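Local structure of PHB depolymerase (Penicillium funiculosum, 2D81) at residues M95-S100 with V104-M109. The protein hydrolyses the ester bonds of polyhydroxybutyrate, a biopolyester, and has an alpha/beta hydrolase fold. Sequence-based numbering, arbitrary orientation.
Sequences MWTGSS and VGPNVM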
loop_
_atom_site.group_PDB
_atom_site.type_symbol
_atom_site.label_atom_id
_atom_site.label_comp_id
_atom_site.label_asym_id
_atom_site.label_seq_id
_atom_site.Cartn_x
_atom_site.Cartn_y
_atom_site.Cartn_z
ATOM N N MET A 95 9.785 2.846 5.001
ATOM C CA MET A 95 9.514 1.534 5.581
ATOM C C MET A 95 9.338 1.636 7.091
ATOM O O MET A 95 10.059 2.379 7.756
ATOM C CB MET A 95 10.653 0.566 5.252
ATOM C CG MET A 95 10.694 0.159 3.790
ATOM S SD MET A 95 12.139 -0.830 3.386
ATOM C CE MET A 95 13.332 0.474 3.098
ATOM N N TRP A 96 8.371 0.894 7.625
ATOM C CA TRP A 96 8.063 0.936 9.053
ATOM C C TRP A 96 7.771 -0.451 9.594
ATOM O O TRP A 96 7.136 -1.268 8.931
ATOM C CB TRP A 96 6.843 1.827 9.318
ATOM C CG TRP A 96 6.430 1.858 10.770
ATOM C CD1 TRP A 96 6.927 2.676 11.748
ATOM C CD2 TRP A 96 5.464 1.012 11.411
ATOM N NE1 TRP A 96 6.335 2.389 12.954
ATOM C CE2 TRP A 96 5.432 1.374 12.778
ATOM C CE3 TRP A 96 4.622 -0.019 10.965
ATOM C CZ2 TRP A 96 4.588 0.744 13.703
ATOM C CZ3 TRP A 96 3.784 -0.647 11.888
ATOM C CH2 TRP A 96 3.775 -0.261 13.241
ATOM N N THR A 97 8.234 -0.708 10.810
ATOM C CA THR A 97 7.821 -1.895 11.533
ATOM C C THR A 97 7.669 -1.571 13.013
ATOM O O THR A 97 8.355 -0.693 13.542
ATOM C CB THR A 97 8.844 -3.034 11.367
ATOM O OG1 THR A 97 8.378 -4.199 12.060
ATOM C CG2 THR A 97 10.198 -2.620 11.924
ATOM N N GLY A 98 6.755 -2.271 13.674
ATOM C CA GLY A 98 6.731 -2.253 15.125
ATOM C C GLY A 98 7.745 -3.269 15.621
ATOM O O GLY A 98 7.919 -4.317 15.003
ATOM N N SER A 99 8.421 -2.970 16.723
ATOM C CA SER A 99 9.464 -3.864 17.211
ATOM C C SER A 99 8.862 -5.132 17.813
ATOM O O SER A 99 9.538 -6.154 17.923
ATOM C CB SER A 99 10.342 -3.156 18.253
ATOM O OG SER A 99 9.646 -2.953 19.469
ATOM N N SER A 100 7.586 -5.059 18.190
ATOM C CA SER A 100 6.914 -6.162 18.877
ATOM C C SER A 100 5.984 -6.927 17.945
ATOM O O SER A 100 5.183 -7.750 18.388
ATOM C CB SER A 100 6.113 -5.631 20.071
ATOM O OG SER A 100 6.961 -5.034 21.039
ATOM N N VAL A 104 4.201 -10.223 11.073
ATOM C CA VAL A 104 5.165 -10.118 9.982
ATOM C C VAL A 104 6.552 -9.915 10.588
ATOM O O VAL A 104 7.314 -10.868 10.702
ATOM C CB VAL A 104 4.813 -8.952 9.027
ATOM C CG1 VAL A 104 5.843 -8.860 7.907
ATOM C CG2 VAL A 104 3.429 -9.178 8.432
ATOM N N GLY A 105 6.873 -8.690 10.999
ATOM C CA GLY A 105 7.961 -8.515 11.946
ATOM C C GLY A 105 9.222 -7.838 11.443
ATOM O O GLY A 105 9.462 -7.780 10.236
ATOM N N PRO A 106 10.061 -7.325 12.363
ATOM C CA PRO A 106 11.314 -6.641 12.035
ATOM C C PRO A 106 12.216 -7.463 11.119
ATOM O O PRO A 106 12.844 -6.921 10.215
ATOM C CB PRO A 106 11.952 -6.405 13.406
ATOM C CG PRO A 106 10.775 -6.266 14.304
ATOM C CD PRO A 106 9.856 -7.360 13.823
ATOM N N ASN A 107 12.281 -8.770 11.352
ATOM C CA ASN A 107 13.185 -9.618 10.581
ATOM C C ASN A 107 12.730 -9.730 9.124
ATOM O O ASN A 107 13.550 -9.843 8.216
ATOM C CB ASN A 107 13.279 -11.008 11.220
ATOM C CG ASN A 107 13.974 -10.987 12.576
ATOM O OD1 ASN A 107 13.722 -11.840 13.429
ATOM N ND2 ASN A 107 14.862 -10.020 12.775
ATOM N N VAL A 108 11.419 -9.692 8.904
ATOM C CA VAL A 108 10.877 -9.739 7.552
ATOM C C VAL A 108 11.017 -8.383 6.873
ATOM O O VAL A 108 11.477 -8.295 5.736
ATOM C CB VAL A 108 9.390 -10.153 7.561
ATOM C CG1 VAL A 108 8.827 -10.136 6.143
ATOM C CG2 VAL A 108 9.250 -11.548 8.168
ATOM N N MET A 109 10.630 -7.321 7.569
ATOM C CA MET A 109 10.783 -5.986 7.002
ATOM C C MET A 109 12.240 -5.643 6.708
ATOM O O MET A 109 12.532 -4.952 5.734
ATOM C CB MET A 109 10.166 -4.934 7.928
ATOM C CG MET A 109 8.683 -4.697 7.680
ATOM S SD MET A 109 8.352 -4.068 6.000
ATOM C CE MET A 109 9.006 -2.396 6.148
HETATM O O HOH W 1 6.501 -5.867 10.724
#
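The turn from strand 92-98 into helix 106-116 is the first connection of a beta-alpha-beta unit, and here M109, from the first turn of the helix, packs on T97 and M95 of the strand. The thioether chain of M109, bent at chi2 and chi3, folds back over the strand: its CG lies 4.0 Å from T97 CB, and its methyl CE reaches M95 CB at 3.5 Å, equally close to the W96 carbonyl O. M95 CB points toward the helix, but the end of its chain leads away, and the side chain also touches L112 and K113 further along the helix. In this alpha/beta hydrolase fold the crossover returns to edge strand 125-130, whose Y127 touches both methionines.

Nearer the helix start, one water replaces direct bonding. It donates to T97 OG1 (2.8 Å) and accepts from G105 N (2.9 Å), tying the strand end to the N-cap residue. With OG1 anti to the backbone N (chi1 -178°), the hydroxyl also donates to G98 O (3.0 Å), approaching from above the carbonyl plane, 42° out of it. A valine in place of this threonine would probably leave the water without this acceptor and G98 O without this donor. The P106 ring wedges in beside them, its CG 3.5 Å from G98 O. V104, just before the cap, touches the bound hydroxybutyrate trimer.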